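Local structure of TsrD (Streptomyces laurentii, 5X7L) at residues B[31-36]-B[116-121]; B[62-67]-B[82-87]; B[93-98]-B[128-133]. The protein is a SnoaL-like member of the NTF2 clan, a small alpha+beta protein in which helices pack against a curved antiparallel sheet. One frame throughout, in Å; residues are numbered along the deposited sequence.

All three contacts belong to one SnoaL-like unit built round the antiparallel sheet 61-74, 77-88, 101-113, 116-124. Contact 1 adds the short strand 32-33 to the outer strand 116-124; contact 2 joins the first two strands as a hairpin and is nested in the loop that contact 1 closes. Contact 3, after contact 2 in the chain, packs the loop between 77-88 and 101-113 on helix 126-132, and its segments alternate with those of contact 1. Centres of contacts 2 and 3 are about 14 Å apart, whereas contact 1 lies about 22 and 28 Å from them, across the middle of the chain, so the three sample both outer strands of the sheet and the helix that follows the last one.

Contact 1 (B[31-36]-B[116-121]); sequences CLHPEY and LFAQHW
Tyr-36 reaches His-120 because its CG stands anti to the backbone N (chi1 -161°), sending the phenol obliquely over Ala-118 and Gln-119 toward His-120, while the imidazole of His-120 sits between its own N and carbonyl carbon (chi1 72°). Tyr-36 OH and His-120 ND1 form a hydrogen bond of 2.7 Å whose proton may sit on either atom. The two rings meet at their rims, without stacking, and the His-120 side chain is about 3 Å from a bound isopropyl alcohol. One phenol face rests on the backbone at Ala-118 and Gln-119. At the ring edge, the carbonyl O of Phe-117 comes within 3.2 Å of Tyr-36 CD1.

That same oxygen accepts His-33 N at 2.8 Å, and Phe-117 N donates to Cys-31 O over an equal 2.8 Å, giving a parallel bridge between Leu-32 and Phe-117. On their shared face Leu-32 CD2 touches Phe-117 CB at 3.9 Å. Leu-116 forks over the backbone beside them, its CD2 3.7 Å from Cys-31 C. A type I turn from His-33 to Tyr-36 follows; His-33 ND1 accepts Glu-35 N, and NE2 bonds to Asp-114.

Helix 6-22 packs on Cys-31 and Phe-117, helix 47-60 meets Leu-32 and Tyr-36, and Phe-110 of strand 101-113 stacks on Phe-117.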
loop_
_atom_site.group_PDB
_atom_site.type_symbol
_atom_site.label_atom_id
_atom_site.label_comp_id
_atom_site.label_asym_id
_atom_site.label_seq_id
_atom_site.Cartn_x
_atom_site.Cartn_y
_atom_site.Cartn_z
ATOM N N CYS B 31 -1.693 -17.878 12.232
ATOM C CA CYS B 31 -1.389 -16.448 12.121
ATOM C C CYS B 31 -2.586 -15.502 12.203
ATOM O O CYS B 31 -2.384 -14.323 12.475
ATOM C CB CYS B 31 -0.599 -16.156 10.840
ATOM S SG CYS B 31 -1.445 -16.579 9.305
ATOM N N LEU B 32 -3.804 -15.995 11.968
ATOM C CA LEU B 32 -4.994 -15.142 12.022
ATOM C C LEU B 32 -5.873 -15.445 13.221
ATOM O O LEU B 32 -6.065 -16.599 13.600
ATOM C CB LEU B 32 -5.839 -15.282 10.757
ATOM C CG LEU B 32 -5.162 -15.042 9.406
ATOM C CD1 LEU B 32 -6.217 -14.983 8.320
ATOM C CD2 LEU B 32 -4.312 -13.781 9.386
ATOM N N HIS B 33 -6.425 -14.382 13.791
ATOM C CA HIS B 33 -7.372 -14.482 14.890
ATOM C C HIS B 33 -8.650 -15.188 14.428
ATOM O O HIS B 33 -9.145 -14.903 13.338
ATOM C CB HIS B 33 -7.708 -13.077 15.387
ATOM C CG HIS B 33 -8.204 -13.036 16.796
ATOM N ND1 HIS B 33 -9.468 -13.449 17.152
ATOM C CD2 HIS B 33 -7.611 -12.616 17.936
ATOM C CE1 HIS B 33 -9.630 -13.295 18.453
ATOM N NE2 HIS B 33 -8.518 -12.789 18.952
ATOM N N PRO B 34 -9.201 -16.097 15.252
ATOM C CA PRO B 34 -10.468 -16.729 14.860
ATOM C C PRO B 34 -11.602 -15.724 14.619
ATOM O O PRO B 34 -12.509 -16.000 13.837
ATOM C CB PRO B 34 -10.789 -17.638 16.054
ATOM C CG PRO B 34 -9.459 -17.959 16.639
ATOM C CD PRO B 34 -8.650 -16.696 16.480
ATOM N N GLU B 35 -11.530 -14.568 15.270
ATOM C CA GLU B 35 -12.528 -13.509 15.111
ATOM C C GLU B 35 -12.014 -12.396 14.193
ATOM O O GLU B 35 -12.333 -11.220 14.383
ATOM C CB GLU B 35 -12.924 -12.943 16.478
ATOM C CG GLU B 35 -13.495 -13.997 17.416
ATOM C CD GLU B 35 -13.894 -13.430 18.763
ATOM O OE1 GLU B 35 -12.998 -13.020 19.529
ATOM O OE2 GLU B 35 -15.105 -13.400 19.057
ATOM N N TYR B 36 -11.230 -12.788 13.189
ATOM C CA TYR B 36 -10.670 -11.865 12.206
ATOM C C TYR B 36 -11.723 -10.914 11.648
ATOM O O TYR B 36 -12.849 -11.325 11.363
ATOM C CB TYR B 36 -10.038 -12.642 11.049
ATOM C CG TYR B 36 -9.066 -11.804 10.264
ATOM C CD1 TYR B 36 -7.754 -11.669 10.691
ATOM C CD2 TYR B 36 -9.458 -11.121 9.118
ATOM C CE1 TYR B 36 -6.853 -10.883 10.001
ATOM C CE2 TYR B 36 -8.558 -10.335 8.415
ATOM C CZ TYR B 36 -7.256 -10.223 8.865
ATOM O OH TYR B 36 -6.344 -9.450 8.190
ATOM N N LEU B 116 -2.087 -12.726 17.365
ATOM C CA LEU B 116 -2.466 -13.088 15.996
ATOM C C LEU B 116 -2.914 -11.849 15.229
ATOM O O LEU B 116 -3.319 -10.856 15.830
ATOM C CB LEU B 116 -3.592 -14.124 16.015
ATOM C CG LEU B 116 -3.256 -15.467 16.670
ATOM C CD1 LEU B 116 -4.523 -16.258 16.958
ATOM C CD2 LEU B 116 -2.311 -16.285 15.800
ATOM N N PHE B 117 -2.854 -11.902 13.902
ATOM C CA PHE B 117 -3.401 -10.812 13.094
ATOM C C PHE B 117 -4.924 -10.843 13.190
ATOM O O PHE B 117 -5.538 -11.875 12.935
ATOM C CB PHE B 117 -2.986 -10.926 11.627
ATOM C CG PHE B 117 -1.498 -10.937 11.393
ATOM C CD1 PHE B 117 -0.630 -10.186 12.179
ATOM C CD2 PHE B 117 -0.968 -11.682 10.347
ATOM C CE1 PHE B 117 0.736 -10.198 11.933
ATOM C CE2 PHE B 117 0.392 -11.696 10.097
ATOM C CZ PHE B 117 1.248 -10.954 10.890
ATOM N N ALA B 118 -5.529 -9.714 13.551
ATOM C CA ALA B 118 -6.975 -9.651 13.788
ATOM C C ALA B 118 -7.716 -8.764 12.796
ATOM O O ALA B 118 -8.943 -8.814 12.711
ATOM C CB ALA B 118 -7.248 -9.172 15.209
ATOM N N GLN B 119 -6.975 -7.953 12.053
ATOM C CA GLN B 119 -7.562 -6.991 11.147
ATOM C C GLN B 119 -6.455 -6.480 10.228
ATOM O O GLN B 119 -5.284 -6.548 10.594
ATOM C CB GLN B 119 -8.193 -5.879 11.989
ATOM C CG GLN B 119 -8.348 -4.537 11.347
ATOM C CD GLN B 119 -9.101 -3.555 12.220
ATOM O OE1 GLN B 119 -9.231 -3.721 13.440
ATOM N NE2 GLN B 119 -9.614 -2.523 11.589
ATOM N N HIS B 120 -6.807 -5.996 9.039
ATOM C CA HIS B 120 -5.813 -5.398 8.150
ATOM C C HIS B 120 -6.343 -4.182 7.413
ATOM O O HIS B 120 -7.552 -3.985 7.286
ATOM C CB HIS B 120 -5.284 -6.414 7.127
ATOM C CG HIS B 120 -6.272 -6.780 6.063
ATOM N ND1 HIS B 120 -7.065 -7.903 6.145
ATOM C CD2 HIS B 120 -6.596 -6.173 4.897
ATOM C CE1 HIS B 120 -7.835 -7.973 5.075
ATOM N NE2 HIS B 120 -7.574 -6.933 4.304
ATOM N N TRP B 121 -5.395 -3.380 6.936
ATOM C CA TRP B 121 -5.617 -2.296 5.989
ATOM C C TRP B 121 -4.597 -2.530 4.892
ATOM O O TRP B 121 -3.440 -2.823 5.185
ATOM C CB TRP B 121 -5.370 -0.929 6.621
ATOM C CG TRP B 121 -6.159 -0.644 7.855
ATOM C CD1 TRP B 121 -7.321 0.066 7.937
ATOM C CD2 TRP B 121 -5.838 -1.049 9.194
ATOM N NE1 TRP B 121 -7.745 0.129 9.243
ATOM C CE2 TRP B 121 -6.853 -0.545 10.034
ATOM C CE3 TRP B 121 -4.789 -1.783 9.764
ATOM C CZ2 TRP B 121 -6.854 -0.753 11.413
ATOM C CZ3 TRP B 121 -4.792 -1.990 11.135
ATOM C CH2 TRP B 121 -5.818 -1.474 11.944
#

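Contact 2 (B[62-67]-B[82-87]); sequences EDLSLT and MTFSGR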
loop_
_atom_site.group_PDB
_atom_site.type_symbol
_atom_site.label_atom_id
_atom_site.label_comp_id
_atom_site.label_asym_id
_atom_site.label_seq_id
_atom_site.Cartn_x
_atom_site.Cartn_y
_atom_site.Cartn_z
ATOM N N GLU B 62 -3.169 -20.114 -11.199
ATOM C CA GLU B 62 -2.194 -21.196 -11.286
ATOM C C GLU B 62 -0.798 -20.639 -11.034
ATOM O O GLU B 62 -0.536 -19.469 -11.308
ATOM C CB GLU B 62 -2.271 -21.887 -12.646
ATOM C CG GLU B 62 -3.497 -22.784 -12.772
ATOM C CD GLU B 62 -3.667 -23.406 -14.147
ATOM O OE1 GLU B 62 -2.845 -23.140 -15.047
ATOM O OE2 GLU B 62 -4.642 -24.164 -14.330
ATOM N N ASP B 63 0.093 -21.482 -10.515
ATOM C CA ASP B 63 1.464 -21.078 -10.197
ATOM C C ASP B 63 1.485 -19.848 -9.290
ATOM O O ASP B 63 2.291 -18.939 -9.473
ATOM C CB ASP B 63 2.262 -20.807 -11.481
ATOM C CG ASP B 63 3.742 -20.592 -11.216
ATOM O OD1 ASP B 63 4.300 -21.287 -10.339
ATOM O OD2 ASP B 63 4.346 -19.718 -11.868
ATOM N N LEU B 64 0.588 -19.826 -8.311
ATOM C CA LEU B 64 0.501 -18.703 -7.392
ATOM C C LEU B 64 1.802 -18.565 -6.612
ATOM O O LEU B 64 2.340 -19.551 -6.100
ATOM C CB LEU B 64 -0.676 -18.886 -6.432
ATOM C CG LEU B 64 -1.018 -17.698 -5.524
ATOM C CD1 LEU B 64 -2.498 -17.713 -5.186
ATOM C CD2 LEU B 64 -0.185 -17.695 -4.246
ATOM N N SER B 65 2.306 -17.339 -6.530
ATOM C CA SER B 65 3.451 -17.041 -5.684
ATOM C C SER B 65 3.210 -15.762 -4.899
ATOM O O SER B 65 2.846 -14.730 -5.467
ATOM C CB SER B 65 4.729 -16.908 -6.516
ATOM O OG SER B 65 5.836 -16.581 -5.692
ATOM N N LEU B 66 3.417 -15.846 -3.591
ATOM C CA LEU B 66 3.335 -14.691 -2.710
ATOM C C LEU B 66 4.636 -14.623 -1.937
ATOM O O LEU B 66 4.972 -15.552 -1.197
ATOM C CB LEU B 66 2.144 -14.811 -1.755
ATOM C CG LEU B 66 1.871 -13.599 -0.856
ATOM C CD1 LEU B 66 1.468 -12.389 -1.688
ATOM C CD2 LEU B 66 0.801 -13.930 0.174
ATOM N N THR B 67 5.380 -13.541 -2.130
ATOM C CA THR B 67 6.684 -13.404 -1.498
ATOM C C THR B 67 6.776 -12.109 -0.706
ATOM O O THR B 67 6.105 -11.119 -1.013
ATOM C CB THR B 67 7.821 -13.476 -2.532
ATOM O OG1 THR B 67 7.610 -12.487 -3.543
ATOM C CG2 THR B 67 7.871 -14.860 -3.175
HETATM N N MSE B 82 4.652 -7.069 -0.179
HETATM C CA MSE B 82 4.695 -8.367 -0.845
HETATM C C MSE B 82 4.531 -8.234 -2.343
HETATM O O MSE B 82 4.088 -7.198 -2.850
HETATM C CB MSE B 82 3.601 -9.278 -0.279
HETATM C CG MSE B 82 3.855 -9.637 1.182
HETATM SE SE MSE B 82 2.373 -10.598 2.011
HETATM C CE MSE B 82 1.208 -9.066 2.304
ATOM N N THR B 83 4.909 -9.301 -3.043
ATOM C CA THR B 83 4.705 -9.436 -4.478
ATOM C C THR B 83 3.834 -10.667 -4.717
ATOM O O THR B 83 4.105 -11.742 -4.179
ATOM C CB THR B 83 6.042 -9.570 -5.228
ATOM O OG1 THR B 83 6.805 -8.373 -5.046
ATOM C CG2 THR B 83 5.811 -9.780 -6.717
ATOM N N PHE B 84 2.798 -10.494 -5.532
ATOM C CA PHE B 84 1.783 -11.511 -5.787
ATOM C C PHE B 84 1.757 -11.788 -7.284
ATOM O O PHE B 84 1.534 -10.871 -8.081
ATOM C CB PHE B 84 0.434 -10.986 -5.291
ATOM C CG PHE B 84 -0.732 -11.902 -5.536
ATOM C CD1 PHE B 84 -0.710 -13.222 -5.113
ATOM C CD2 PHE B 84 -1.887 -11.414 -6.134
ATOM C CE1 PHE B 84 -1.805 -14.044 -5.317
ATOM C CE2 PHE B 84 -2.984 -12.231 -6.339
ATOM C CZ PHE B 84 -2.943 -13.548 -5.932
ATOM N N SER B 85 2.011 -13.035 -7.670
ATOM C CA SER B 85 2.103 -13.379 -9.086
ATOM C C SER B 85 1.481 -14.738 -9.365
ATOM O O SER B 85 1.231 -15.526 -8.452
ATOM C CB SER B 85 3.562 -13.368 -9.556
ATOM O OG SER B 85 4.317 -14.375 -8.907
ATOM N N GLY B 86 1.254 -15.007 -10.645
ATOM C CA GLY B 86 0.666 -16.265 -11.074
ATOM C C GLY B 86 0.093 -16.145 -12.464
ATOM O O GLY B 86 0.395 -15.193 -13.187
ATOM N N ARG B 87 -0.730 -17.118 -12.835
ATOM C CA ARG B 87 -1.451 -17.089 -14.098
ATOM C C ARG B 87 -2.942 -17.118 -13.805
ATOM O O ARG B 87 -3.417 -17.992 -13.079
ATOM C CB ARG B 87 -1.073 -18.269 -14.997
ATOM C CG ARG B 87 -1.694 -18.161 -16.383
ATOM C CD ARG B 87 -1.276 -19.293 -17.303
ATOM N NE ARG B 87 0.156 -19.289 -17.592
ATOM C CZ ARG B 87 0.753 -18.514 -18.495
ATOM N NH1 ARG B 87 0.053 -17.644 -19.220
ATOM N NH2 ARG B 87 2.067 -18.613 -18.676
HETATM O O HOH W 1 4.130 -17.001 -10.001
HETATM O O HOH W 2 5.485 -13.460 -6.165
#
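Leu-64, Leu-66 and Phe-84 all swing their CG anti to the backbone N, and from that common start their side chains mesh on one face of the two strands. Leu-64 brings CD1 to the rim of the Phe-84 ring, 3.7 Å from CE1 and near the ring plane. Leu-66, with chi1 -175° and its second torsion at 65°, turns CD1 across to the other strand, where it lies 4.0 Å from Phe-84 CB and also touches the CB of Met-82. Met-82, a selenomethionine, bends at chi3 (-78°), and its SE ends 4.1 Å from Leu-66 CD2. On this face Leu-17 and Tyr-20 of helix 6-22 pack on Leu-66, and Trp-57 meets the Phe-84 ring edge-to-face.

The pair is the hairpin of strands 61-74 and 77-88 in the sheet of this NTF2-like fold. Paired N-H...O bonds join Ser-65 with Ser-85, Thr-67 with Thr-83 and, beyond a beta bulge, Glu-62 with Arg-87. At the bulge Asp-63 takes left-handed backbone angles, and its carbonyl O comes 3.5 Å from the CA of Gly-86. The Asp-63 carboxylate itself makes a salt bridge with Arg-101.

On the other face the two serines part company: Ser-65 OG is anti to its N, whereas Ser-85 OG is tucked over its own backbone, flanked by N and C, 3.5 Å from Ser-65 CB. The hydroxyls, too far apart to bond, are bridged by water 2, which also donates to Thr-83 O. Water 1 links Ser-85 OG to Asp-63 O. Next along, Thr-67 and Thr-83 lie side by side, Thr-67 OG1 being 3.7 Å from Thr-83 CB, while Thr-83 OG1 bonds to Asp-69.

Contact 3 (B[93-98]-B[128-133]); sequences LGIPAS and GLHRQL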
loop_
_atom_site.group_PDB
_atom_site.type_symbol
_atom_site.label_atom_id
_atom_site.label_comp_id
_atom_site.label_asym_id
_atom_site.label_seq_id
_atom_site.Cartn_x
_atom_site.Cartn_y
_atom_site.Cartn_z
ATOM N N LEU B 93 -11.545 -10.432 -9.148
ATOM C CA LEU B 93 -12.010 -9.080 -8.830
ATOM C C LEU B 93 -12.725 -8.407 -10.004
ATOM O O LEU B 93 -12.464 -7.246 -10.322
ATOM C CB LEU B 93 -10.832 -8.218 -8.364
ATOM C CG LEU B 93 -10.029 -8.784 -7.188
ATOM C CD1 LEU B 93 -8.774 -7.958 -6.953
ATOM C CD2 LEU B 93 -10.871 -8.855 -5.920
ATOM N N GLY B 94 -13.618 -9.151 -10.650
ATOM C CA GLY B 94 -14.401 -8.625 -11.761
ATOM C C GLY B 94 -13.756 -8.762 -13.131
ATOM O O GLY B 94 -14.378 -8.438 -14.141
ATOM N N ILE B 95 -12.513 -9.238 -13.167
ATOM C CA ILE B 95 -11.785 -9.437 -14.420
ATOM C C ILE B 95 -12.000 -10.864 -14.915
ATOM O O ILE B 95 -11.618 -11.811 -14.233
ATOM C CB ILE B 95 -10.267 -9.203 -14.247
ATOM C CG1 ILE B 95 -9.988 -7.826 -13.631
ATOM C CG2 ILE B 95 -9.549 -9.357 -15.586
ATOM C CD1 ILE B 95 -8.568 -7.666 -13.121
ATOM N N PRO B 96 -12.604 -11.029 -16.104
ATOM C CA PRO B 96 -12.782 -12.379 -16.648
ATOM C C PRO B 96 -11.446 -13.100 -16.860
ATOM O O PRO B 96 -10.420 -12.454 -17.074
ATOM C CB PRO B 96 -13.488 -12.133 -17.987
ATOM C CG PRO B 96 -14.145 -10.803 -17.833
ATOM C CD PRO B 96 -13.217 -10.004 -16.968
ATOM N N ALA B 97 -11.466 -14.427 -16.793
ATOM C CA ALA B 97 -10.244 -15.226 -16.908
ATOM C C ALA B 97 -9.519 -14.972 -18.232
ATOM O O ALA B 97 -10.056 -15.241 -19.304
ATOM C CB ALA B 97 -10.564 -16.707 -16.758
ATOM N N SER B 98 -8.293 -14.461 -18.142
ATOM C CA SER B 98 -7.519 -14.069 -19.322
ATOM C C SER B 98 -6.507 -15.118 -19.767
ATOM O O SER B 98 -6.016 -15.067 -20.895
ATOM C CB SER B 98 -6.764 -12.772 -19.043
ATOM O OG SER B 98 -5.763 -12.978 -18.058
ATOM N N GLY B 128 -2.565 -1.924 -12.096
ATOM C CA GLY B 128 -1.583 -2.766 -12.768
ATOM C C GLY B 128 -2.126 -4.152 -13.060
ATOM O O GLY B 128 -1.879 -4.705 -14.128
ATOM N N LEU B 129 -2.868 -4.716 -12.111
ATOM C CA LEU B 129 -3.487 -6.025 -12.305
ATOM C C LEU B 129 -4.448 -6.005 -13.497
ATOM O O LEU B 129 -4.410 -6.894 -14.352
ATOM C CB LEU B 129 -4.219 -6.467 -11.036
ATOM C CG LEU B 129 -4.765 -7.894 -11.040
ATOM C CD1 LEU B 129 -3.636 -8.915 -11.098
ATOM C CD2 LEU B 129 -5.647 -8.122 -9.820
ATOM N N HIS B 130 -5.297 -4.983 -13.553
ATOM C CA HIS B 130 -6.227 -4.817 -14.671
ATOM C C HIS B 130 -5.506 -4.690 -16.006
ATOM O O HIS B 130 -5.919 -5.284 -17.003
ATOM C CB HIS B 130 -7.118 -3.596 -14.453
ATOM C CG HIS B 130 -8.305 -3.866 -13.585
ATOM N ND1 HIS B 130 -8.202 -4.098 -12.231
ATOM C CD2 HIS B 130 -9.624 -3.945 -13.882
ATOM C CE1 HIS B 130 -9.407 -4.304 -11.731
ATOM N NE2 HIS B 130 -10.287 -4.218 -12.712
ATOM N N ARG B 131 -4.429 -3.913 -16.023
ATOM C CA ARG B 131 -3.659 -3.723 -17.249
ATOM C C ARG B 131 -2.988 -5.014 -17.706
ATOM O O ARG B 131 -3.030 -5.353 -18.886
ATOM C CB ARG B 131 -2.630 -2.609 -17.066
ATOM C CG ARG B 131 -3.260 -1.237 -17.222
ATOM C CD ARG B 131 -2.313 -0.109 -16.871
ATOM N NE ARG B 131 -2.960 1.188 -17.057
ATOM C CZ ARG B 131 -2.552 2.324 -16.498
ATOM N NH1 ARG B 131 -1.489 2.340 -15.701
ATOM N NH2 ARG B 131 -3.216 3.450 -16.733
ATOM N N GLN B 132 -2.389 -5.740 -16.771
ATOM C CA GLN B 132 -1.704 -6.983 -17.110
ATOM C C GLN B 132 -2.666 -8.068 -17.580
ATOM O O GLN B 132 -2.323 -8.873 -18.449
ATOM C CB GLN B 132 -0.905 -7.486 -15.915
ATOM C CG GLN B 132 0.259 -6.589 -15.552
ATOM C CD GLN B 132 0.887 -6.992 -14.240
ATOM O OE1 GLN B 132 0.903 -8.164 -13.893
ATOM N NE2 GLN B 132 1.394 -6.022 -13.496
ATOM N N LEU B 133 -3.869 -8.090 -17.017
ATOM C CA LEU B 133 -4.836 -9.134 -17.348
ATOM C C LEU B 133 -5.773 -8.736 -18.490
ATOM O O LEU B 133 -6.743 -9.439 -18.777
ATOM C CB LEU B 133 -5.622 -9.535 -16.099
ATOM C CG LEU B 133 -4.753 -10.143 -14.991
ATOM C CD1 LEU B 133 -5.605 -10.528 -13.791
ATOM C CD2 LEU B 133 -3.949 -11.341 -15.489
HETATM O O HOH W 3 -9.575 -10.391 -18.966
#
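The imidazole of His-130 takes the end of Ile-95 squarely over one face: CD1 of Ile-95 stands 3.6 Å from the ring centroid and only 7° off the normal, a well-centred CH-pi contact. Ile-95 CG1 comes in over the ring beside it, 3.7 Å from His-130 NE2, so both carbons of the long branch, CG1 and CD1, rest on the imidazole. At ND1 the ring is hydrogen-bonded to the carbonyl O of Leu-126, which helps fix its rotation. Ala-135 and Leu-136 also touch His-130, as does Leu-127 of the second subunit, placing this histidine beside the dimer partner.

Ile-95 divides its two branches between His-130 on the helix and Leu-133 just past its end. With CG1 anti to the carbonyl carbon (chi1 -54°) the long branch goes to His-130, leaving CG2 to meet Leu-133 CB at 4.0 Å. Leu-93 adds an apolar touch, its CD1 lying 4.2 Å from Leu-129 CD2.

Ser-98 packs against the end of the helix, where the backbone at Leu-133 departs from the helix. Ser-98 CB approaches the carbonyl O of Leu-133 to 3.3 Å, and Ser-98 OG lies against Leu-133 CD2 while hydrogen-bonding to Gln-88 and Arg-100. Water 3 bridges the two segments by donating to Pro-96 O and, at 3.0 Å, to Leu-133 O.

The loop 93-98, between strands 77-88 and 101-113, thus covers one flank of helix 126-132, where Leu-129, and Leu-133 just beyond the last turn, also rest on Phe-102 of strand 101-113.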